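Local coordinates for protein Cap5O (Staphylococcus aureus, PDB 3OJO) that probably oxidises UDP-N-acetyl-mannosamine with NAD as cofactor, a step in the synthesis of the staphylococcal capsular polysaccharide, at residues E218-D223 / C269-P274; I131-M136 / A211-L216; N225-N230 / E293-M298; H159-V164 / N177-G182. All blocks are in the same frame, centred on the assembly; numbering follows the deposited sequence.

Interaction 1 of 4, residues E218-D223 / C269-P274; sequences ENTYRD and CLAVDP. With PDC (pyridine-2,6-dicarboxylic acid), chain L; PDC (pyridine-2,6-dicarboxylic acid), chain I.
Asn219, Thr220 and Asp223, on one flank of the long helix 208-238, pack against the loop at Cys269, Leu270 and Ala271, while other side chains of the same turns face the bound ligand. Glu218, at the start, belongs to the ligand side: its carbonyl O lies 3.2 Å from C4 of one pyridine-2,6-dicarboxylic acid. Asn219 looks both ways. Its ND2 donates to Cys269 O at 2.9 Å in a nearly straight bond (172°), with the acceptor lying in the amide plane, whereas OD1 comes within 3.5 Å of C5 of the same ligand. The backbone O of Asn219 touches the Leu270 methyl CD2. Next, Thr220 turns its hydroxyl beside its own backbone N (chi1 -61°), where OG1 is hydrogen-bonded to Leu216 O and also accepts Ala271 N at 3.3 Å. Ala271 is the centre of an inverse gamma turn, closed by Val272 N to Leu270 O. Arg222, extended from CG to NE, runs along the ligand and lays CD 3.5 Å from C3. Asp223 closes the segment. Its side chain crosses that of Leu270 at about a right angle, OD2 sitting 3.7 Å from CD1, while OD1 has its salt bridge with Arg101. Cys269 itself is joined to Cys103 in a disulfide, in keeping with an oxidised enzyme. A glycine-rich, cysteine-bearing loop held against the long central helix, close to NAD, is characteristic of the UDP-glucose/GDP-mannose dehydrogenase fold.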
# COMPACT_ATOMS: atom_id res chain seq x y z
N GLU B 218 7.76 6.09 -4.21
CA GLU B 218 7.00 6.94 -3.29
C GLU B 218 5.65 7.25 -3.95
O GLU B 218 4.60 7.05 -3.34
CB GLU B 218 7.75 8.25 -3.01
CG GLU B 218 8.90 8.14 -2.01
CD GLU B 218 9.71 9.40 -1.77
OE1 GLU B 218 10.81 9.31 -1.18
OE2 GLU B 218 9.24 10.50 -2.16
N ASN B 219 5.69 7.66 -5.23
CA ASN B 219 4.53 8.00 -6.02
C ASN B 219 3.62 6.80 -6.26
O ASN B 219 2.39 6.96 -6.27
CB ASN B 219 4.98 8.60 -7.35
CG ASN B 219 5.54 10.00 -7.24
OD1 ASN B 219 5.67 10.56 -6.16
ND2 ASN B 219 5.90 10.60 -8.38
N THR B 220 4.22 5.63 -6.48
CA THR B 220 3.61 4.33 -6.75
C THR B 220 2.93 3.74 -5.51
O THR B 220 1.78 3.29 -5.61
CB THR B 220 4.68 3.43 -7.35
OG1 THR B 220 5.12 4.02 -8.57
CG2 THR B 220 4.17 2.05 -7.62
N TYR B 221 3.61 3.77 -4.34
CA TYR B 221 3.02 3.32 -3.09
C TYR B 221 1.75 4.10 -2.86
O TYR B 221 0.73 3.53 -2.50
CB TYR B 221 3.98 3.49 -1.90
CG TYR B 221 3.32 3.26 -0.55
CD1 TYR B 221 3.15 1.98 -0.04
CD2 TYR B 221 2.83 4.33 0.20
CE1 TYR B 221 2.53 1.76 1.19
CE2 TYR B 221 2.22 4.13 1.43
CZ TYR B 221 2.04 2.84 1.91
OH TYR B 221 1.43 2.66 3.12
N ARG B 222 1.83 5.42 -3.08
CA ARG B 222 0.70 6.32 -2.90
C ARG B 222 -0.44 6.06 -3.91
O ARG B 222 -1.58 6.09 -3.51
CB ARG B 222 1.19 7.78 -2.92
CG ARG B 222 0.07 8.80 -2.76
CD ARG B 222 0.54 10.23 -2.86
NE ARG B 222 -0.60 11.15 -3.01
CZ ARG B 222 -1.45 11.50 -2.04
NH1 ARG B 222 -1.31 10.99 -0.81
NH2 ARG B 222 -2.45 12.33 -2.29
N ASP B 223 -0.12 5.76 -5.19
CA ASP B 223 -1.13 5.54 -6.22
C ASP B 223 -1.88 4.23 -6.05
O ASP B 223 -3.10 4.22 -6.14
CB ASP B 223 -0.52 5.68 -7.64
CG ASP B 223 -1.54 5.84 -8.75
OD1 ASP B 223 -2.12 6.93 -8.88
OD2 ASP B 223 -1.75 4.88 -9.51
N CYS B 269 4.07 11.48 -11.94
CA CYS B 269 4.23 10.28 -12.75
C CYS B 269 4.94 9.14 -12.00
O CYS B 269 5.70 9.40 -11.06
CB CYS B 269 4.86 10.58 -14.10
SG CYS B 269 6.27 11.73 -14.05
N LEU B 270 4.64 7.88 -12.38
CA LEU B 270 5.06 6.67 -11.66
C LEU B 270 6.38 5.98 -12.04
O LEU B 270 7.02 6.37 -13.01
CB LEU B 270 3.91 5.66 -11.60
CG LEU B 270 2.55 6.16 -11.18
CD1 LEU B 270 1.58 5.02 -11.12
CD2 LEU B 270 2.59 6.90 -9.84
N ALA B 271 6.76 4.93 -11.24
CA ALA B 271 7.95 4.07 -11.36
C ALA B 271 7.93 3.14 -12.60
O ALA B 271 8.24 1.94 -12.53
CB ALA B 271 8.14 3.26 -10.07
N VAL B 272 7.57 3.71 -13.76
CA VAL B 272 7.52 2.98 -15.01
C VAL B 272 8.24 3.72 -16.11
O VAL B 272 7.91 4.87 -16.41
CB VAL B 272 6.09 2.54 -15.43
CG1 VAL B 272 5.66 1.27 -14.69
CG2 VAL B 272 5.07 3.66 -15.23
N ASP B 273 9.28 3.08 -16.66
CA ASP B 273 10.00 3.66 -17.79
C ASP B 273 9.20 3.28 -19.06
O ASP B 273 8.73 2.13 -19.16
CB ASP B 273 11.47 3.22 -17.83
CG ASP B 273 11.72 1.82 -18.33
OD1 ASP B 273 11.75 0.89 -17.50
OD2 ASP B 273 11.90 1.66 -19.56
N PRO B 274 8.95 4.24 -19.98
CA PRO B 274 8.13 3.94 -21.17
C PRO B 274 8.53 2.68 -21.95
O PRO B 274 7.66 1.95 -22.43
CB PRO B 274 8.25 5.21 -22.01
CG PRO B 274 8.52 6.30 -21.01
CD PRO B 274 9.40 5.65 -19.98
N1 PDC L . 3.93 12.53 -1.54
C2 PDC L . 3.25 11.68 -0.77
C3 PDC L . 3.47 10.31 -0.97
C4 PDC L . 4.35 9.96 -2.02
C5 PDC L . 5.02 10.93 -2.79
C6 PDC L . 4.78 12.24 -2.49
C7 PDC L . 2.36 12.29 0.27
O1 PDC L . 1.73 11.60 1.04
O2 PDC L . 2.29 13.66 0.31
C8 PDC L . 5.39 13.41 -3.14
O3 PDC L . 6.23 13.31 -4.03
O4 PDC L . 5.00 14.63 -2.70
N1 PDC I . 1.61 16.12 -0.38
C2 PDC I . 0.77 15.63 -1.35
C3 PDC I . -0.66 15.78 -1.28
C4 PDC I . -1.18 16.45 -0.16
C5 PDC I . -0.27 16.95 0.80
C6 PDC I . 1.14 16.78 0.69
C7 PDC I . 1.36 14.94 -2.48
O1 PDC I . 0.69 14.48 -3.41
O2 PDC I . 2.69 14.89 -2.44
C8 PDC I . 2.06 17.30 1.79
O3 PDC I . 1.67 17.88 2.77
O4 PDC I . 3.38 17.16 1.77

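Interaction 2 of 4, residues I131-M136 / A211-L216; sequences IAPKTM and AEMSKL
Glu212 reaches from helix 208-238 into the type II turn Ala132-Thr135, which leads into helix 135-145 of the Rossmann-type NAD-binding domain, and its carboxylate takes up backbone N-H groups at the start of that helix. CB of Glu212 rests 3.7 Å from Pro133 CA. CG then runs alongside Ile131, just before the turn, 3.8 Å from its CG1. The chain stays extended beyond CG (chi2 166°), which carries CD to the turn, near Ala132 O. There the two oxygens part company. OE1 receives Lys134 N, the N-cap residue, at 2.7 Å, the donor lying well above the carboxylate plane. OE2 accepts Met136 N at 3.0 Å through its syn lone pair and also meets the Met136 CG methylene. Buried and bound at both oxygens beside a helix N-terminus, the carboxylate is probably favoured in its charged form. Apolar groups complete the join between the two domains: Leu216 CD1 fits against Pro133 CD, and Met213, bent at chi2, brings its methyl to the proline ring. Pro133 also packs on Ile241 of the second subunit. Within the turn, Thr135 OG1 donates to Ala132 O at 2.7 Å.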
# COMPACT_ATOMS: atom_id res chain seq x y z
N ILE B 131 12.59 11.98 -13.20
CA ILE B 131 13.03 11.13 -14.31
C ILE B 131 12.77 9.67 -14.06
O ILE B 131 12.86 9.21 -12.91
CB ILE B 131 14.47 11.44 -14.76
CG1 ILE B 131 15.48 11.19 -13.63
CG2 ILE B 131 14.58 12.85 -15.38
CD1 ILE B 131 16.87 11.52 -13.97
N ALA B 132 12.46 8.92 -15.14
CA ALA B 132 12.22 7.48 -15.08
C ALA B 132 13.51 6.78 -14.69
O ALA B 132 14.59 7.29 -15.01
CB ALA B 132 11.72 6.96 -16.42
N PRO B 133 13.47 5.63 -13.98
CA PRO B 133 14.72 4.96 -13.60
C PRO B 133 15.54 4.58 -14.82
O PRO B 133 14.98 4.23 -15.87
CB PRO B 133 14.26 3.76 -12.78
CG PRO B 133 12.89 4.11 -12.34
CD PRO B 133 12.30 4.86 -13.50
N LYS B 134 16.86 4.75 -14.69
CA LYS B 134 17.87 4.48 -15.72
C LYS B 134 18.05 5.58 -16.78
O LYS B 134 18.76 5.35 -17.76
CB LYS B 134 17.82 3.04 -16.26
CG LYS B 134 18.12 2.03 -15.16
CD LYS B 134 18.75 0.81 -15.68
CE LYS B 134 20.23 0.83 -15.96
NZ LYS B 134 20.66 -0.58 -16.14
N THR B 135 17.48 6.78 -16.55
CA THR B 135 17.60 7.95 -17.44
C THR B 135 19.04 8.48 -17.40
O THR B 135 19.61 8.78 -18.45
CB THR B 135 16.60 9.04 -17.03
OG1 THR B 135 15.28 8.56 -17.27
CG2 THR B 135 16.81 10.37 -17.77
N MET B 136 19.60 8.60 -16.20
CA MET B 136 20.96 9.11 -16.04
C MET B 136 21.98 8.19 -16.71
O MET B 136 22.77 8.66 -17.52
CB MET B 136 21.29 9.32 -14.55
CG MET B 136 20.49 10.42 -13.89
SD MET B 136 20.49 12.01 -14.76
CE MET B 136 22.14 12.55 -14.48
N ALA B 211 18.22 6.84 -6.66
CA ALA B 211 17.57 8.13 -6.49
C ALA B 211 16.31 8.22 -7.38
O ALA B 211 15.27 8.75 -6.94
CB ALA B 211 18.55 9.26 -6.85
N GLU B 212 16.44 7.76 -8.64
CA GLU B 212 15.33 7.76 -9.59
C GLU B 212 14.20 6.83 -9.09
O GLU B 212 13.08 7.29 -8.93
CB GLU B 212 15.81 7.34 -10.99
CG GLU B 212 16.86 8.24 -11.61
CD GLU B 212 17.59 7.68 -12.82
OE1 GLU B 212 17.83 6.46 -12.88
OE2 GLU B 212 17.96 8.49 -13.71
N MET B 213 14.51 5.55 -8.85
CA MET B 213 13.61 4.49 -8.44
C MET B 213 12.85 4.80 -7.15
O MET B 213 11.63 4.57 -7.07
CB MET B 213 14.38 3.15 -8.33
CG MET B 213 13.49 1.90 -8.40
SD MET B 213 12.09 2.00 -9.56
CE MET B 213 12.61 0.89 -10.90
N SER B 214 13.56 5.34 -6.17
CA SER B 214 13.06 5.72 -4.86
C SER B 214 11.93 6.75 -4.94
O SER B 214 10.92 6.63 -4.24
CB SER B 214 14.21 6.24 -3.99
OG SER B 214 13.80 7.19 -3.02
N LYS B 215 12.13 7.78 -5.74
CA LYS B 215 11.15 8.86 -5.83
C LYS B 215 9.88 8.45 -6.53
O LYS B 215 8.79 8.90 -6.19
CB LYS B 215 11.80 10.13 -6.42
CG LYS B 215 12.57 10.89 -5.36
CD LYS B 215 11.67 11.50 -4.27
CE LYS B 215 12.41 11.72 -2.97
NZ LYS B 215 12.56 13.17 -2.66
N LEU B 216 10.03 7.54 -7.46
CA LEU B 216 8.95 6.99 -8.22
C LEU B 216 8.18 5.92 -7.45
O LEU B 216 6.96 5.82 -7.64
CB LEU B 216 9.45 6.54 -9.60
CG LEU B 216 9.94 7.69 -10.53
CD1 LEU B 216 10.05 7.23 -11.97
CD2 LEU B 216 9.01 8.91 -10.47

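Interaction 3 of 4, residues N225-N230 / E293-M298; sequences NIALAN and EINNSM
Two amides, those of Asn230 and Asn295, meet between the helices with their planes nearly perpendicular, 85° apart. Over one face of the Asn230 amide lies the methionine of the other helix: Met298 CG stands 3.7 Å from Asn230 CG, and its SD is 3.8 Å from Asn230 CB. Met298, bent at chi2 and chi3, folds its whole end over that face. The Asn295 group approaches the Asn230 amide near its edge. Asn295 is in turn flanked on both sides of its plane, obliquely, by Ala227 and by the Ile226 methyl CG2. Its OD1 is 3.3 Å from Ala227 CA, close to the backbone that the small alanine leaves accessible, while ND2 is bound to the carbonyl O of Asp223, one turn before Ala227 on helix 208-238. Ile294 supplies the apolar side, with CG2 3.5 Å from Ala227 O. The segment axes approach to 8.8 Å and cross at 56°. This is plain helix packing within the central domain. It joins helix 208-238 to helix 286-312, with the loops at Pro261 and Val265 covering the amides and Leu287 of the second subunit packing on Ala227 and Ile294.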
# COMPACT_ATOMS: atom_id res chain seq x y z
N ASN B 225 -2.13 2.51 -3.27
CA ASN B 225 -2.88 2.58 -2.02
C ASN B 225 -4.17 3.41 -2.13
O ASN B 225 -5.20 3.05 -1.53
CB ASN B 225 -1.99 2.97 -0.86
CG ASN B 225 -1.29 1.77 -0.30
OD1 ASN B 225 -0.15 1.47 -0.66
ND2 ASN B 225 -2.00 0.98 0.47
N ILE B 226 -4.13 4.47 -2.94
CA ILE B 226 -5.29 5.29 -3.24
C ILE B 226 -6.27 4.45 -4.07
O ILE B 226 -7.45 4.44 -3.76
CB ILE B 226 -4.92 6.65 -3.89
CG1 ILE B 226 -4.23 7.57 -2.84
CG2 ILE B 226 -6.17 7.31 -4.50
CD1 ILE B 226 -3.71 8.97 -3.43
N ALA B 227 -5.76 3.68 -5.06
CA ALA B 227 -6.54 2.74 -5.89
C ALA B 227 -7.26 1.73 -4.97
O ALA B 227 -8.45 1.47 -5.16
CB ALA B 227 -5.63 2.02 -6.87
N LEU B 228 -6.55 1.20 -3.96
CA LEU B 228 -7.12 0.27 -2.99
C LEU B 228 -8.31 0.87 -2.24
O LEU B 228 -9.36 0.25 -2.15
CB LEU B 228 -6.03 -0.25 -2.04
CG LEU B 228 -6.50 -1.17 -0.89
CD1 LEU B 228 -7.28 -2.37 -1.42
CD2 LEU B 228 -5.34 -1.63 -0.09
N ALA B 229 -8.16 2.10 -1.74
CA ALA B 229 -9.17 2.89 -1.05
C ALA B 229 -10.37 3.13 -1.95
O ALA B 229 -11.50 2.88 -1.53
CB ALA B 229 -8.57 4.21 -0.60
N ASN B 230 -10.12 3.53 -3.21
CA ASN B 230 -11.14 3.80 -4.21
C ASN B 230 -11.91 2.55 -4.61
O ASN B 230 -13.13 2.61 -4.78
CB ASN B 230 -10.53 4.49 -5.42
CG ASN B 230 -10.22 5.95 -5.22
OD1 ASN B 230 -9.34 6.52 -5.85
ND2 ASN B 230 -10.99 6.63 -4.43
N GLU B 293 -5.74 2.19 -13.64
CA GLU B 293 -7.05 1.92 -14.24
C GLU B 293 -8.17 2.30 -13.28
O GLU B 293 -9.11 2.97 -13.70
CB GLU B 293 -7.18 0.44 -14.65
CG GLU B 293 -6.40 0.07 -15.91
CD GLU B 293 -6.21 -1.41 -16.22
OE1 GLU B 293 -5.41 -1.71 -17.13
OE2 GLU B 293 -6.87 -2.26 -15.57
N ILE B 294 -8.03 1.91 -11.97
CA ILE B 294 -8.99 2.20 -10.90
C ILE B 294 -9.06 3.69 -10.67
O ILE B 294 -10.15 4.25 -10.66
CB ILE B 294 -8.75 1.36 -9.59
CG1 ILE B 294 -8.91 -0.15 -9.85
CG2 ILE B 294 -9.68 1.79 -8.46
CD1 ILE B 294 -8.03 -1.00 -9.01
N ASN B 295 -7.90 4.35 -10.56
CA ASN B 295 -7.82 5.79 -10.36
C ASN B 295 -8.38 6.61 -11.52
O ASN B 295 -9.03 7.64 -11.28
CB ASN B 295 -6.42 6.24 -9.92
CG ASN B 295 -6.04 5.72 -8.55
OD1 ASN B 295 -6.88 5.43 -7.70
ND2 ASN B 295 -4.75 5.57 -8.31
N ASN B 296 -8.19 6.11 -12.75
CA ASN B 296 -8.71 6.72 -13.98
C ASN B 296 -10.23 6.58 -14.08
O ASN B 296 -10.87 7.42 -14.72
CB ASN B 296 -8.06 6.08 -15.22
CG ASN B 296 -6.64 6.51 -15.49
OD1 ASN B 296 -6.15 7.55 -15.03
ND2 ASN B 296 -5.94 5.70 -16.24
N SER B 297 -10.81 5.53 -13.46
CA SER B 297 -12.25 5.25 -13.50
C SER B 297 -13.06 6.07 -12.48
O SER B 297 -14.30 6.06 -12.57
CB SER B 297 -12.49 3.76 -13.29
OG SER B 297 -12.36 3.41 -11.91
N MET B 298 -12.40 6.73 -11.50
CA MET B 298 -13.07 7.52 -10.47
C MET B 298 -13.84 8.72 -11.00
O MET B 298 -15.02 8.84 -10.64
CB MET B 298 -12.20 7.84 -9.26
CG MET B 298 -11.75 6.62 -8.51
SD MET B 298 -13.07 5.49 -8.00
CE MET B 298 -13.86 6.47 -6.72

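Interaction 4 of 4, residues H159-V164 / N177-G182; sequences HCPERV and NRIIGG. With PDC (pyridine-2,6-dicarboxylic acid), chain K; NAD (nicotinamide-adenine-dinucleotide), chain J; PDC (pyridine-2,6-dicarboxylic acid), chain L.
His159 and Gly181 form an antiparallel, hydrogen-bonded pair where strand 156-159 meets strand 178-182, the point at which the otherwise parallel Rossmann-type sheet changes direction. This is the tight part. His159 N donates to Gly181 O at 2.8 Å, almost straight at 175°, and Gly181 N returns a bond to His159 O at 2.9 Å. The glycine lets the backbones lie close here. Just past the paired residues, the Cys160 sulfur meets Arg178 CG and receives a hydrogen bond from Arg178 NH1 at 3.4 Å in the guanidinium plane. That NH1 has a second, stronger partner: Glu162 OE1, 2.8 Å away. Arg178 NH2 also donates to Glu162 OE1, so one carboxylate oxygen is gripped end-on by two nitrogens in a salt bridge, the carboxylate plane standing nearly upright (84°) on the guanidinium. Bends in both chains, at chi2 of the glutamate and chi3 of the arginine, bring the charged ends together, and Leu173 O gives NH2 a further acceptor. Packing is looser on the other flank, where Pro161 and Ile179, both partly exposed, come no nearer by their side chains than 4.3 Å, from Pro161 CD to Ile179 CB. Beyond Glu162 the loop lines the ligand pocket. Arg163 spans two pyridine-2,6-dicarboxylic acids, its guanidinium facing a carboxylate oxygen of one and donating from NH1 to the other. At Val164 the backbone N donates to the carboxamide oxygen O7N of NAD at 2.9 Å.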
# COMPACT_ATOMS: atom_id res chain seq x y z
N HIS B 159 21.57 13.17 -10.22
CA HIS B 159 20.13 13.27 -10.18
C HIS B 159 19.83 13.62 -8.74
O HIS B 159 20.13 12.83 -7.85
CB HIS B 159 19.38 11.99 -10.56
CG HIS B 159 17.87 12.13 -10.42
ND1 HIS B 159 17.17 13.18 -10.99
CD2 HIS B 159 16.98 11.32 -9.78
CE1 HIS B 159 15.91 13.00 -10.65
NE2 HIS B 159 15.74 11.89 -9.93
N CYS B 160 19.32 14.82 -8.51
CA CYS B 160 18.87 15.22 -7.20
C CYS B 160 17.40 15.64 -7.35
O CYS B 160 17.12 16.73 -7.86
CB CYS B 160 19.72 16.32 -6.58
SG CYS B 160 19.01 16.98 -5.05
N PRO B 161 16.45 14.77 -6.99
CA PRO B 161 15.04 15.10 -7.15
C PRO B 161 14.58 16.27 -6.30
O PRO B 161 14.75 16.31 -5.08
CB PRO B 161 14.30 13.80 -6.81
CG PRO B 161 15.32 12.77 -6.67
CD PRO B 161 16.62 13.43 -6.39
N GLU B 162 14.04 17.26 -6.99
CA GLU B 162 13.58 18.47 -6.35
C GLU B 162 12.07 18.48 -6.15
O GLU B 162 11.30 18.22 -7.08
CB GLU B 162 14.10 19.72 -7.08
CG GLU B 162 14.10 20.98 -6.25
CD GLU B 162 14.99 20.97 -5.04
OE1 GLU B 162 16.06 21.61 -5.10
OE2 GLU B 162 14.58 20.40 -4.01
N ARG B 163 11.66 18.75 -4.92
CA ARG B 163 10.27 18.80 -4.53
C ARG B 163 10.12 19.98 -3.60
O ARG B 163 10.74 20.00 -2.54
CB ARG B 163 9.86 17.48 -3.87
CG ARG B 163 8.38 17.38 -3.54
CD ARG B 163 7.99 16.00 -3.06
NE ARG B 163 8.79 15.54 -1.92
CZ ARG B 163 9.07 14.27 -1.66
NH1 ARG B 163 8.60 13.30 -2.44
NH2 ARG B 163 9.82 13.95 -0.61
N VAL B 164 9.35 20.99 -4.04
CA VAL B 164 9.12 22.25 -3.31
C VAL B 164 7.78 22.29 -2.60
O VAL B 164 6.76 21.86 -3.17
CB VAL B 164 9.38 23.56 -4.13
CG1 VAL B 164 10.82 23.67 -4.60
CG2 VAL B 164 8.40 23.73 -5.30
N ASN B 177 15.99 17.25 3.74
CA ASN B 177 16.99 16.23 3.47
C ASN B 177 16.97 16.03 1.96
O ASN B 177 15.93 16.15 1.31
CB ASN B 177 16.68 14.94 4.20
CG ASN B 177 16.79 15.02 5.70
OD1 ASN B 177 17.22 16.02 6.28
ND2 ASN B 177 16.43 13.95 6.37
N ARG B 178 18.13 15.80 1.39
CA ARG B 178 18.30 15.75 -0.04
C ARG B 178 18.94 14.47 -0.49
O ARG B 178 19.92 14.03 0.12
CB ARG B 178 19.18 16.95 -0.40
CG ARG B 178 18.94 17.50 -1.77
CD ARG B 178 19.64 18.82 -1.95
NE ARG B 178 18.74 19.94 -1.68
CZ ARG B 178 17.90 20.45 -2.57
NH1 ARG B 178 17.81 19.93 -3.78
NH2 ARG B 178 17.13 21.48 -2.24
N ILE B 179 18.43 13.89 -1.57
CA ILE B 179 19.00 12.70 -2.18
C ILE B 179 19.96 13.14 -3.29
O ILE B 179 19.56 13.87 -4.20
CB ILE B 179 17.89 11.73 -2.68
CG1 ILE B 179 17.06 11.18 -1.50
CG2 ILE B 179 18.48 10.60 -3.53
CD1 ILE B 179 15.85 10.46 -1.88
N ILE B 180 21.25 12.71 -3.20
CA ILE B 180 22.28 13.01 -4.19
C ILE B 180 22.57 11.68 -4.87
O ILE B 180 23.24 10.83 -4.28
CB ILE B 180 23.58 13.64 -3.56
CG1 ILE B 180 23.30 14.82 -2.56
CG2 ILE B 180 24.65 13.97 -4.62
CD1 ILE B 180 22.75 16.10 -3.11
N GLY B 181 22.02 11.50 -6.08
CA GLY B 181 22.20 10.30 -6.88
C GLY B 181 23.22 10.50 -7.98
O GLY B 181 22.87 10.97 -9.07
N GLY B 182 24.47 10.13 -7.71
CA GLY B 182 25.56 10.23 -8.68
C GLY B 182 25.69 8.99 -9.54
O GLY B 182 25.38 7.88 -9.10
N1 PDC K . 4.49 17.19 -1.30
C2 PDC K . 5.52 16.87 -0.50
C3 PDC K . 6.66 17.69 -0.35
C4 PDC K . 6.67 18.91 -1.02
C5 PDC K . 5.58 19.22 -1.86
C6 PDC K . 4.50 18.33 -1.98
C7 PDC K . 5.47 15.62 0.22
O1 PDC K . 4.45 14.94 0.04
O2 PDC K . 6.56 15.34 1.03
C8 PDC K . 3.38 18.66 -2.86
O3 PDC K . 3.34 19.68 -3.50
O4 PDC K . 2.38 17.82 -2.96
PA NAD J . 7.01 24.55 -14.32
O1A NAD J . 6.11 24.31 -15.47
O2A NAD J . 6.41 25.48 -13.34
O5B NAD J . 8.39 25.16 -14.87
C5B NAD J . 9.03 24.64 -16.01
C4B NAD J . 9.69 25.80 -16.72
O4B NAD J . 10.71 25.30 -17.57
C3B NAD J . 8.71 26.61 -17.58
O3B NAD J . 8.92 28.00 -17.35
C2B NAD J . 9.17 26.29 -19.00
O2B NAD J . 8.95 27.33 -19.92
C1B NAD J . 10.65 25.99 -18.81
N9A NAD J . 11.17 25.14 -19.89
C8A NAD J . 10.51 24.09 -20.48
N7A NAD J . 11.35 23.48 -21.35
C5A NAD J . 12.53 24.15 -21.32
C6A NAD J . 13.72 23.97 -22.03
N6A NAD J . 13.80 22.97 -22.91
N1A NAD J . 14.79 24.83 -21.79
C2A NAD J . 14.69 25.84 -20.85
N3A NAD J . 13.51 26.02 -20.16
C4A NAD J . 12.44 25.19 -20.39
O3 NAD J . 7.41 23.13 -13.66
PN NAD J . 7.94 22.95 -12.16
O1N NAD J . 6.75 22.91 -11.27
O2N NAD J . 9.04 23.92 -11.91
O5D NAD J . 8.52 21.48 -12.17
C5D NAD J . 9.33 21.01 -13.22
C4D NAD J . 9.51 19.51 -13.03
O4D NAD J . 10.14 19.24 -11.79
C3D NAD J . 8.19 18.73 -12.93
O3D NAD J . 7.48 18.53 -14.14
C2D NAD J . 8.70 17.45 -12.33
O2D NAD J . 9.51 16.80 -13.28
C1D NAD J . 9.67 17.99 -11.29
N1N NAD J . 8.93 18.10 -10.01
C2N NAD J . 8.33 19.28 -9.61
C3N NAD J . 7.61 19.31 -8.41
C7N NAD J . 7.33 20.63 -7.73
O7N NAD J . 7.57 20.71 -6.34
N7N NAD J . 6.85 21.65 -8.44
C4N NAD J . 7.47 18.14 -7.64
C5N NAD J . 8.05 16.95 -8.07
C6N NAD J . 8.76 16.95 -9.28
N1 PDC L . 3.93 12.53 -1.54
C2 PDC L . 3.25 11.68 -0.77
C3 PDC L . 3.47 10.31 -0.97
C4 PDC L . 4.35 9.96 -2.02
C5 PDC L . 5.02 10.93 -2.79
C6 PDC L . 4.78 12.24 -2.49
C7 PDC L . 2.36 12.29 0.27
O1 PDC L . 1.73 11.60 1.04
O2 PDC L . 2.29 13.66 0.31
C8 PDC L . 5.39 13.41 -3.14
O3 PDC L . 6.23 13.31 -4.03
O4 PDC L . 5.00 14.63 -2.70

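Overall arrangement
Helix 208-238 is the common element of interactions 1, 2 and 3, which follow along it in the order 2, 1, 3; interaction 2 is about 10 Å from interaction 1 and about 24 Å from interaction 3, centre to centre. Interaction 4 lies inside the chain loop closed by interaction 2, and the two meet where Ile131 CD1 packs 3.4 Å from His159 ND1. Interactions 1 and 4 face the same pyridine-2,6-dicarboxylic acid and are tied by the Glu218 OE2 to Arg163 NH1 salt bridge of 2.9 Å. NAD is hydrogen-bonded in interaction 4 and lies about 6 Å from the Cys269 side chain of interaction 1. Interaction 3 is away from these sites, but all four touch the second subunit.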